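Local atomic coordinates of DUF3809 domain-containing protein (Deinococcus radiodurans, PDB entry 3NQN), a protein that is of unknown function but binds calcium ions and has a topology consistent with the Bet v 1-like helix-grip fold. Residues L12-P15 against A20-A23; E69-P74 against E78-T83; M105-Q110 against E149-G154. All coordinates share one frame; numbering follows the deposited sequence. Where two conformers were deposited one is given.

Contact 1 (L12-P15 against A20-A23)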
ATOM      1  N   LEU A  12      20.249  27.002  -3.335  1.00 29.16           N
ATOM      2  CA  LEU A  12      19.924  27.529  -1.997  1.00 30.53           C
ATOM      3  C   LEU A  12      21.213  27.721  -1.249  1.00 33.32           C
ATOM      4  O   LEU A  12      22.120  26.906  -1.370  1.00 33.49           O
ATOM      5  CB  LEU A  12      19.114  26.520  -1.178  1.00 30.88           C
ATOM      6  CG  LEU A  12      17.700  26.171  -1.553  1.00 37.44           C
ATOM      7  CD1 LEU A  12      17.196  25.076  -0.606  1.00 35.44           C
ATOM      8  CD2 LEU A  12      16.811  27.422  -1.477  1.00 41.19           C
ATOM      9  N   ARG A  13      21.276  28.751  -0.420  1.00 34.88           N
ATOM     10  CA  ARG A  13      22.451  28.997   0.393  0.50 35.50           C
ATOM     11  C   ARG A  13      22.258  28.459   1.807  1.00 37.03           C
ATOM     12  O   ARG A  13      21.232  28.704   2.441  1.00 37.07           O
ATOM     13  CB  ARG A  13      22.766  30.494   0.441  0.50 37.07           C
ATOM     14  CG  ARG A  13      23.937  30.853   1.358  0.50 36.18           C
ATOM     15  CD  ARG A  13      24.709  32.029   0.809  0.50 45.75           C
ATOM     16  NE  ARG A  13      25.671  32.563   1.762  0.50 44.63           N
ATOM     17  CZ  ARG A  13      26.836  33.091   1.412  0.50 51.22           C
ATOM     18  NH1 ARG A  13      27.208  33.079   0.141  0.50 48.92           N
ATOM     19  NH2 ARG A  13      27.655  33.578   2.337  0.50 50.89           N
ATOM     20  N   HIS A  14      23.229  27.699   2.291  1.00 34.93           N
ATOM     21  CA  HIS A  14      23.170  27.231   3.665  1.00 35.95           C
ATOM     22  C   HIS A  14      23.734  28.376   4.510  1.00 33.55           C
ATOM     23  O   HIS A  14      24.841  28.805   4.277  1.00 34.48           O
ATOM     24  CB  HIS A  14      24.017  25.961   3.862  1.00 36.00           C
ATOM     25  CG  HIS A  14      23.763  25.267   5.164  1.00 36.55           C
ATOM     26  ND1 HIS A  14      24.048  25.844   6.386  1.00 36.34           N
ATOM     27  CD2 HIS A  14      23.253  24.045   5.437  1.00 35.21           C
ATOM     28  CE1 HIS A  14      23.710  25.010   7.351  1.00 41.55           C
ATOM     29  NE2 HIS A  14      23.231  23.911   6.804  1.00 36.89           N
ATOM     30  N   PRO A  15      22.961  28.880   5.478  1.00 35.53           N
ATOM     31  CA  PRO A  15      23.411  30.001   6.330  1.00 39.85           C
ATOM     32  C   PRO A  15      24.694  29.766   7.146  1.00 41.82           C
ATOM     33  O   PRO A  15      25.303  30.728   7.595  1.00 41.55           O
ATOM     34  CB  PRO A  15      22.230  30.212   7.296  1.00 41.24           C
ATOM     35  CG  PRO A  15      21.078  29.544   6.671  1.00 42.98           C
ATOM     36  CD  PRO A  15      21.611  28.418   5.846  1.00 35.10           C
ATOM     37  N   ALA A  20      29.068  22.942   6.699  1.00 38.18           N
ATOM     38  CA  ALA A  20      27.713  22.633   7.115  1.00 35.00           C
ATOM     39  C   ALA A  20      26.840  22.218   5.912  1.00 35.19           C
ATOM     40  O   ALA A  20      26.006  21.316   6.027  1.00 34.02           O
ATOM     41  CB  ALA A  20      27.102  23.811   7.824  1.00 35.59           C
ATOM     42  N   ALA A  21      27.013  22.904   4.779  1.00 34.46           N
ATOM     43  CA  ALA A  21      26.248  22.605   3.575  1.00 34.28           C
ATOM     44  C   ALA A  21      26.578  21.185   3.074  1.00 32.07           C
ATOM     45  O   ALA A  21      25.686  20.431   2.723  1.00 32.48           O
ATOM     46  CB  ALA A  21      26.529  23.659   2.480  1.00 30.80           C
ATOM     47  N   LEU A  22      27.862  20.824   3.097  1.00 37.15           N
ATOM     48  CA  LEU A  22      28.300  19.452   2.739  1.00 36.43           C
ATOM     49  C   LEU A  22      27.649  18.415   3.647  1.00 38.04           C
ATOM     50  O   LEU A  22      27.156  17.400   3.174  1.00 38.50           O
ATOM     51  CB  LEU A  22      29.821  19.321   2.849  1.00 39.30           C
ATOM     52  CG  LEU A  22      30.672  19.544   1.627  1.00 45.33           C
ATOM     53  CD1 LEU A  22      32.162  19.548   2.025  1.00 51.22           C
ATOM     54  CD2 LEU A  22      30.394  18.461   0.592  1.00 41.93           C
ATOM     55  N   ALA A  23      27.654  18.674   4.965  1.00 38.07           N
ATOM     56  CA  ALA A  23      27.066  17.758   5.930  1.00 36.79           C
ATOM     57  C   ALA A  23      25.566  17.610   5.718  1.00 36.90           C
ATOM     58  O   ALA A  23      25.011  16.516   5.834  1.00 36.81           O
ATOM     59  CB  ALA A  23      27.354  18.234   7.373  1.00 39.80           C
TER
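The backbones of Leu12-Pro15 and Ala20-Ala23 come nearest at His14 and Ala21, whose CA atoms lie 5.6 Å apart where the chain leaves strand 5-13 and returns in helix 18-26. His14 carries the contact from the strand side. Its CG is anti to the backbone N (chi1 -167°), which carries the ring across to the helix and lays it beside the turn Ala20-Ala21. One ring face receives the methyl of Ala20: CB stands 4.0 Å from the ring centroid and 26° off the normal, a CH-pi contact. The methyl is displaced from the centre toward the rim, and its closest ring atom is CE1, with His14 CE1 and Ala20 CB 3.6 Å apart. The backbone N of Ala21 lies over the same face, also near the rim. Nearer the backbone, His14 CB packs on Ala21, 3.7 Å from its CB. No hydrogen bond crosses between the segments; the junction is apolar contact on a flat ring. The polar end of His14 is served locally instead, ND1 being hydrogen-bonded to the backbone N of His16, which probably helps to fix the rotation of the ring. Met105 of strand 104-114, here selenomethionine, touches both His14 and Ala21, and Leu155 and Pro156 of the C-terminal tail also pack on His14. A first strand that passes through a short turn into a short helix, as here, is the opening element of the helix-grip topology, consistent with the assignment of this family to the Bet v 1-like clan.

Contact 2 (E69-P74 against E78-T83)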
ATOM      1  N   GLU A  69      19.819   4.561  -3.635  1.00 32.52           N
ATOM      2  CA  GLU A  69      21.112   4.421  -2.983  1.00 32.76           C
ATOM      3  C   GLU A  69      21.690   5.805  -2.725  1.00 33.06           C
ATOM      4  O   GLU A  69      21.612   6.694  -3.591  1.00 28.69           O
ATOM      5  CB  GLU A  69      22.047   3.625  -3.903  1.00 35.51           C
ATOM      6  CG  GLU A  69      23.461   3.429  -3.384  1.00 47.93           C
ATOM      7  CD  GLU A  69      24.383   2.813  -4.436  1.00 59.82           C
ATOM      8  OE1 GLU A  69      23.945   2.674  -5.607  1.00 69.61           O
ATOM      9  OE2 GLU A  69      25.546   2.490  -4.099  1.00 64.49           O
ATOM     10  N   ILE A  70      22.237   6.005  -1.527  1.00 30.97           N
ATOM     11  CA  ILE A  70      22.879   7.271  -1.177  1.00 30.60           C
ATOM     12  C   ILE A  70      24.352   7.157  -1.547  1.00 32.19           C
ATOM     13  O   ILE A  70      25.029   6.221  -1.128  1.00 35.00           O
ATOM     14  CB  ILE A  70      22.796   7.555   0.330  1.00 33.77           C
ATOM     15  CG1 ILE A  70      21.349   7.557   0.808  1.00 34.71           C
ATOM     16  CG2 ILE A  70      23.469   8.890   0.663  1.00 32.37           C
ATOM     17  CD1 ILE A  70      21.243   7.457   2.337  1.00 34.81           C
ATOM     18  N   VAL A  71      24.823   8.075  -2.374  1.00 29.81           N
ATOM     19  CA  VAL A  71      26.203   8.071  -2.839  1.00 28.07           C
ATOM     20  C   VAL A  71      26.877   9.364  -2.454  1.00 28.55           C
ATOM     21  O   VAL A  71      26.473  10.425  -2.874  1.00 28.67           O
ATOM     22  CB  VAL A  71      26.283   7.932  -4.358  1.00 25.91           C
ATOM     23  CG1 VAL A  71      27.758   7.961  -4.797  1.00 28.22           C
ATOM     24  CG2 VAL A  71      25.563   6.615  -4.830  1.00 26.04           C
ATOM     25  N   ARG A  72      27.912   9.252  -1.643  1.00 29.37           N
ATOM     26  CA  ARG A  72      28.669  10.380  -1.164  1.00 32.15           C
ATOM     27  C   ARG A  72      29.716  10.759  -2.206  1.00 28.37           C
ATOM     28  O   ARG A  72      30.497   9.918  -2.642  1.00 31.13           O
ATOM     29  CB  ARG A  72      29.355   9.986   0.139  1.00 33.94           C
ATOM     30  CG  ARG A  72      30.232  11.029   0.769  1.00 41.68           C
ATOM     31  CD  ARG A  72      30.953  10.437   2.004  1.00 51.83           C
ATOM     32  NE  ARG A  72      31.668  11.467   2.758  1.00 61.80           N
ATOM     33  CZ  ARG A  72      32.870  11.940   2.427  1.00 70.79           C
ATOM     34  NH1 ARG A  72      33.507  11.476   1.350  1.00 73.58           N
ATOM     35  NH2 ARG A  72      33.440  12.880   3.175  1.00 72.65           N
ATOM     36  N   THR A  73      29.730  12.024  -2.579  1.00 28.35           N
ATOM     37  CA  THR A  73      30.650  12.528  -3.597  1.00 29.09           C
ATOM     38  C   THR A  73      31.549  13.628  -3.031  1.00 27.76           C
ATOM     39  O   THR A  73      31.318  14.125  -1.935  1.00 29.90           O
ATOM     40  CB  THR A  73      29.852  13.076  -4.776  1.00 28.98           C
ATOM     41  OG1 THR A  73      28.961  14.087  -4.298  1.00 30.10           O
ATOM     42  CG2 THR A  73      29.037  11.934  -5.430  1.00 31.40           C
ATOM     43  N   PRO A  74      32.574  14.031  -3.787  1.00 28.52           N
ATOM     44  CA  PRO A  74      33.495  15.030  -3.232  1.00 30.13           C
ATOM     45  C   PRO A  74      32.857  16.390  -2.896  1.00 28.78           C
ATOM     46  O   PRO A  74      33.252  17.009  -1.913  1.00 32.34           O
ATOM     47  CB  PRO A  74      34.561  15.160  -4.329  1.00 29.88           C
ATOM     48  CG  PRO A  74      34.574  13.832  -4.967  1.00 30.55           C
ATOM     49  CD  PRO A  74      33.149  13.360  -4.965  1.00 27.78           C
ATOM     50  N   GLU A  78      24.642  12.096  -3.956  1.00 29.30           N
ATOM     51  CA  GLU A  78      23.593  11.796  -4.927  1.00 27.73           C
ATOM     52  C   GLU A  78      22.659  10.738  -4.381  1.00 30.13           C
ATOM     53  O   GLU A  78      23.024   9.970  -3.475  1.00 30.09           O
ATOM     54  CB  GLU A  78      24.179  11.189  -6.199  1.00 29.40           C
ATOM     55  CG  GLU A  78      25.057  12.064  -7.007  1.00 29.90           C
ATOM     56  CD  GLU A  78      25.633  11.319  -8.198  1.00 36.35           C
ATOM     57  OE1 GLU A  78      24.871  10.572  -8.879  1.00 32.60           O
ATOM     58  OE2 GLU A  78      26.830  11.475  -8.458  1.00 47.63           O
ATOM     59  N   LEU A  79      21.458  10.690  -4.957  1.00 29.81           N
ATOM     60  CA  LEU A  79      20.573   9.532  -4.832  1.00 31.62           C
ATOM     61  C   LEU A  79      20.540   8.873  -6.193  1.00 31.83           C
ATOM     62  O   LEU A  79      20.306   9.540  -7.215  1.00 33.42           O
ATOM     63  CB  LEU A  79      19.147   9.935  -4.448  1.00 31.10           C
ATOM     64  CG  LEU A  79      18.946  10.568  -3.077  1.00 33.82           C
ATOM     65  CD1 LEU A  79      17.485  10.810  -2.852  1.00 27.86           C
ATOM     66  CD2 LEU A  79      19.527   9.686  -1.962  1.00 27.21           C
ATOM     67  N   ARG A  80      20.808   7.580  -6.217  1.00 31.43           N
ATOM     68  CA  ARG A  80      20.729   6.794  -7.433  1.00 31.98           C
ATOM     69  C   ARG A  80      19.663   5.703  -7.251  1.00 30.84           C
ATOM     70  O   ARG A  80      19.728   4.937  -6.321  1.00 31.90           O
ATOM     71  CB  ARG A  80      22.075   6.198  -7.755  1.00 35.51           C
ATOM     72  CG  ARG A  80      23.077   7.241  -8.152  1.00 31.55           C
ATOM     73  CD  ARG A  80      24.405   6.647  -8.509  1.00 36.76           C
ATOM     74  NE  ARG A  80      25.394   7.699  -8.724  1.00 37.85           N
ATOM     75  CZ  ARG A  80      26.708   7.510  -8.697  1.00 49.96           C
ATOM     76  NH1 ARG A  80      27.212   6.296  -8.467  1.00 52.58           N
ATOM     77  NH2 ARG A  80      27.521   8.529  -8.901  1.00 52.88           N
ATOM     78  N   PRO A  81      18.644   5.690  -8.135  1.00 33.15           N
ATOM     79  CA  PRO A  81      17.460   4.850  -7.966  1.00 33.54           C
ATOM     80  C   PRO A  81      17.709   3.380  -8.137  1.00 33.32           C
ATOM     81  O   PRO A  81      18.542   2.982  -8.952  1.00 32.65           O
ATOM     82  CB  PRO A  81      16.523   5.343  -9.082  1.00 34.26           C
ATOM     83  CG  PRO A  81      17.414   5.852 -10.118  1.00 36.36           C
ATOM     84  CD  PRO A  81      18.572   6.475  -9.378  1.00 33.19           C
ATOM     85  N   LEU A  82      17.005   2.580  -7.349  1.00 33.21           N
ATOM     86  CA  LEU A  82      17.044   1.136  -7.502  1.00 34.85           C
ATOM     87  C   LEU A  82      15.813   0.684  -8.269  1.00 34.35           C
ATOM     88  O   LEU A  82      14.735   1.276  -8.155  1.00 32.64           O
ATOM     89  CB  LEU A  82      17.121   0.446  -6.146  1.00 37.31           C
ATOM     90  CG  LEU A  82      18.370   0.795  -5.329  1.00 43.56           C
ATOM     91  CD1 LEU A  82      18.429  -0.058  -4.091  1.00 52.13           C
ATOM     92  CD2 LEU A  82      19.641   0.620  -6.179  1.00 47.08           C
ATOM     93  N   THR A  83      15.990  -0.348  -9.077  1.00 31.93           N
ATOM     94  CA  THR A  83      14.916  -0.919  -9.856  1.00 35.07           C
ATOM     95  C   THR A  83      14.018  -1.740  -8.942  1.00 37.35           C
ATOM     96  O   THR A  83      14.503  -2.567  -8.164  1.00 40.76           O
ATOM     97  CB  THR A  83      15.478  -1.839 -10.949  1.00 36.59           C
ATOM     98  OG1 THR A  83      16.386  -1.099 -11.767  1.00 40.14           O
ATOM     99  CG2 THR A  83      14.363  -2.412 -11.825  1.00 34.05           C
TER
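Glu78 N donates to Val71 O at 2.7 Å (N-H...O 160°), and Val71 N returns a bond to Glu78 O at 2.8 Å, so this antiparallel pair is a hydrogen-bonded one. Glu69 and Arg80 form the next such pair, Glu69 N reaching Arg80 O at 2.7 Å. Between them lies the non-hydrogen-bonded pair Ile70-Leu79; here the CA-H groups point at carbonyls, Leu79 CA approaching Glu69 O at 3.3 Å. The side chains of this pair run side by side in the same direction, with Ile70 CG1 3.9 Å from Leu79 CD2. On the other face of the sheet, Arg80 grips Glu78 side-on: Arg80 NE meets Glu78 OE1 at 2.9 Å, almost in the guanidinium plane but from above the carboxylate plane, and Arg80 NH2 donates to Glu78 OE2, more tilted from the guanidinium plane. The Arg80 chain, extended from CG to NE, passes across Val71, whose methyls cover one face of the guanidinium; Val71 CG2 is 3.9 Å from Arg80 CD. Salt bridge and apolar cover together would limit the turning of the arginine head. The side chains of Thr73 and Glu78 cross at about a right angle, Thr73 CG2 lying near Glu78 OE2. The segments belong to the hairpin of strands 60-73 and 76-81, flanked in the sheet by strand 47-56 beside the former and strand 90-99 beside the latter, while Arg26 of helix 18-26 hydrogen-bonds Thr73 O.

Contact 3 (M105-Q110 against E149-G154)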
HETATM    1  N   MSE A 105      24.492  25.930  -2.231  1.00 30.96           N
HETATM    2  CA  MSE A 105      24.120  24.576  -2.627  1.00 30.29           C
HETATM    3  C   MSE A 105      23.345  24.567  -3.944  1.00 29.79           C
HETATM    4  O   MSE A 105      22.577  25.477  -4.228  1.00 31.68           O
HETATM    5  CB  MSE A 105      23.279  23.910  -1.534  1.00 29.23           C
HETATM    6  CG  MSE A 105      24.017  23.777  -0.195  1.00 28.03           C
HETATM    7 SE   MSE A 105      22.920  23.045   1.169  0.75 23.13          SE
HETATM    8  CE  MSE A 105      21.482  24.369   1.273  1.00 26.00           C
ATOM      9  N   ALA A 106      23.587  23.534  -4.740  1.00 30.12           N
ATOM     10  CA  ALA A 106      22.879  23.310  -5.995  1.00 26.65           C
ATOM     11  C   ALA A 106      22.234  21.942  -5.910  1.00 28.11           C
ATOM     12  O   ALA A 106      22.873  20.968  -5.484  1.00 27.17           O
ATOM     13  CB  ALA A 106      23.852  23.365  -7.205  1.00 25.72           C
ATOM     14  N   PHE A 107      20.973  21.869  -6.324  1.00 25.79           N
ATOM     15  CA  PHE A 107      20.230  20.627  -6.343  1.00 25.39           C
ATOM     16  C   PHE A 107      19.619  20.399  -7.715  1.00 27.41           C
ATOM     17  O   PHE A 107      19.222  21.346  -8.389  1.00 26.20           O
ATOM     18  CB  PHE A 107      19.094  20.684  -5.315  1.00 27.06           C
ATOM     19  CG  PHE A 107      19.559  20.824  -3.904  1.00 29.16           C
ATOM     20  CD1 PHE A 107      19.813  19.701  -3.136  1.00 28.22           C
ATOM     21  CD2 PHE A 107      19.731  22.089  -3.328  1.00 30.75           C
ATOM     22  CE1 PHE A 107      20.264  19.824  -1.816  1.00 30.05           C
ATOM     23  CE2 PHE A 107      20.165  22.218  -2.020  1.00 25.82           C
ATOM     24  CZ  PHE A 107      20.430  21.082  -1.259  1.00 29.73           C
ATOM     25  N   ALA A 108      19.564  19.127  -8.112  1.00 26.55           N
ATOM     26  CA  ALA A 108      18.828  18.681  -9.272  1.00 27.03           C
ATOM     27  C   ALA A 108      18.178  17.338  -8.897  1.00 26.97           C
ATOM     28  O   ALA A 108      18.862  16.429  -8.376  1.00 26.49           O
ATOM     29  CB  ALA A 108      19.761  18.493 -10.472  1.00 26.42           C
ATOM     30  N   PHE A 109      16.878  17.228  -9.127  1.00 23.58           N
ATOM     31  CA  PHE A 109      16.141  15.980  -8.889  1.00 26.43           C
ATOM     32  C   PHE A 109      15.423  15.538 -10.122  1.00 28.42           C
ATOM     33  O   PHE A 109      14.937  16.371 -10.894  1.00 27.34           O
ATOM     34  CB  PHE A 109      15.132  16.158  -7.776  1.00 29.08           C
ATOM     35  CG  PHE A 109      15.752  16.312  -6.434  1.00 25.35           C
ATOM     36  CD1 PHE A 109      16.054  15.197  -5.668  1.00 30.29           C
ATOM     37  CD2 PHE A 109      16.101  17.565  -5.959  1.00 25.71           C
ATOM     38  CE1 PHE A 109      16.665  15.321  -4.448  1.00 31.71           C
ATOM     39  CE2 PHE A 109      16.707  17.698  -4.726  1.00 31.86           C
ATOM     40  CZ  PHE A 109      16.994  16.561  -3.970  1.00 30.79           C
ATOM     41  N   GLN A 110      15.378  14.223 -10.340  1.00 29.36           N
ATOM     42  CA  GLN A 110      14.625  13.655 -11.480  1.00 29.66           C
ATOM     43  C   GLN A 110      13.750  12.503 -10.972  1.00 32.02           C
ATOM     44  O   GLN A 110      14.151  11.752 -10.075  1.00 30.46           O
ATOM     45  CB  GLN A 110      15.556  13.175 -12.609  1.00 30.98           C
ATOM     46  CG  GLN A 110      16.641  14.187 -13.047  1.00 33.86           C
ATOM     47  CD  GLN A 110      17.861  14.194 -12.130  1.00 30.50           C
ATOM     48  OE1 GLN A 110      18.291  13.160 -11.649  1.00 28.80           O
ATOM     49  NE2 GLN A 110      18.423  15.367 -11.901  1.00 25.29           N
ATOM     50  N   GLU A 149      10.879  24.399  -1.781  1.00 32.06           N
ATOM     51  CA  GLU A 149      10.227  24.764  -0.536  1.00 31.84           C
ATOM     52  C   GLU A 149      10.624  23.776   0.573  1.00 34.15           C
ATOM     53  O   GLU A 149      11.036  24.178   1.668  1.00 32.36           O
ATOM     54  CB  GLU A 149       8.698  24.737  -0.738  1.00 32.23           C
ATOM     55  CG  GLU A 149       7.877  25.138   0.500  1.00 35.05           C
ATOM     56  CD  GLU A 149       6.378  25.049   0.271  1.00 36.12           C
ATOM     57  OE1 GLU A 149       5.909  24.069  -0.374  1.00 39.94           O
ATOM     58  OE2 GLU A 149       5.659  25.952   0.763  1.00 35.93           O
ATOM     59  N   GLY A 150      10.558  22.481   0.251  1.00 34.92           N
ATOM     60  CA  GLY A 150      10.888  21.421   1.203  1.00 33.94           C
ATOM     61  C   GLY A 150      12.324  21.428   1.662  1.00 35.34           C
ATOM     62  O   GLY A 150      12.591  21.309   2.848  1.00 33.78           O
ATOM     63  N   LEU A 151      13.265  21.528   0.727  1.00 33.29           N
ATOM     64  CA  LEU A 151      14.654  21.603   1.113  1.00 34.94           C
ATOM     65  C   LEU A 151      14.921  22.857   1.947  1.00 36.03           C
ATOM     66  O   LEU A 151      15.627  22.796   2.945  1.00 33.60           O
ATOM     67  CB  LEU A 151      15.598  21.538  -0.100  1.00 35.11           C
ATOM     68  CG  LEU A 151      16.080  20.114  -0.419  1.00 39.77           C
ATOM     69  CD1 LEU A 151      14.976  19.291  -1.067  1.00 39.26           C
ATOM     70  CD2 LEU A 151      17.255  20.150  -1.278  1.00 48.28           C
ATOM     71  N   ALA A 152      14.336  23.988   1.552  1.00 36.12           N
ATOM     72  CA  ALA A 152      14.543  25.240   2.306  1.00 38.03           C
ATOM     73  C   ALA A 152      14.032  25.101   3.748  1.00 38.25           C
ATOM     74  O   ALA A 152      14.671  25.568   4.678  1.00 40.01           O
ATOM     75  CB  ALA A 152      13.872  26.423   1.598  1.00 36.42           C
ATOM     76  N   ALA A 153      12.912  24.396   3.921  1.00 38.06           N
ATOM     77  CA  ALA A 153      12.342  24.155   5.252  1.00 37.66           C
ATOM     78  C   ALA A 153      13.295  23.376   6.180  1.00 37.13           C
ATOM     79  O   ALA A 153      13.171  23.449   7.377  1.00 37.20           O
ATOM     80  CB  ALA A 153      11.026  23.436   5.135  1.00 35.88           C
ATOM     81  N   GLY A 154      14.254  22.644   5.621  1.00 35.59           N
ATOM     82  CA  GLY A 154      15.200  21.891   6.453  1.00 34.31           C
ATOM     83  C   GLY A 154      16.377  22.711   6.983  1.00 36.34           C
ATOM     84  O   GLY A 154      17.124  22.242   7.841  1.00 34.52           O
TER
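Leu151 and Phe107 approach from opposite directions, the leucine from helix 122-153, the phenylalanine from strand 104-114, their CA atoms 9.4 Å apart. The gap is therefore spanned by side chains alone, and no hydrogen bond crosses it. The CD2 methyl of Leu151 is placed over the face of the Phe107 ring, 16° off its normal. The modelled approach is closer than carbon atoms can sit, so the exact placing of the methyl is doubtful. CB of Phe107 points toward the helix, and with CG anti to the carbonyl carbon (chi1 -63°) the ring lies on the side of the backbone N. Phe109, two residues on along the strand, meets the same methyl differently: CD2 of Leu151 lies near the plane of its ring, at the edge, with Phe109 CE2 4.3 Å from Leu151 CD2. The two ring planes are nearly parallel, about 10° apart, and their rims approach at 4.0 Å between Phe107 CD1 and Phe109 CE2. Phe10 of strand 5-13 meets Phe107 with its ring plane inclined to that of Phe107 and also touches Leu151, while Val25 of helix 18-26 packs on Phe107. Replacing Phe107 by an alanine is likely to leave Leu151 without the ring it packs on and to open a gap between helix and strand. Phe107, Phe109 and Leu151 are all buried. A long C-terminal helix packed on an antiparallel sheet is consistent with a helix-grip fold, as in Bet v 1-like proteins; here Phe107 and Phe109 supply the sheet side of the contact.

All three contacts draw on one antiparallel sheet. Contacts 1 and 3, with centres 11 Å apart, are directly coupled: strands 5-13 and 104-114 are neighbours, with a probable hydrogen bond of 2.7 Å from Met105 N to Leu12 O, and Ala21 CB packs 3.7 Å from Met105 CG. Contact 2 lies farther off, its centre 19 Å from that of contact 1 and 16 Å from that of contact 3; it touches contact 1 through Leu22 CD2 and Pro74 O at 4.1 Å. The side chains of Leu79 and Phe109 are each about 4 Å from a bound methylpentanediol, probably from the crystallisation liquor. Phe109 is about 7 Å, side chain to side chain, from Glu7, seen to bind calcium in this protein, though no ion is bound there in this chain.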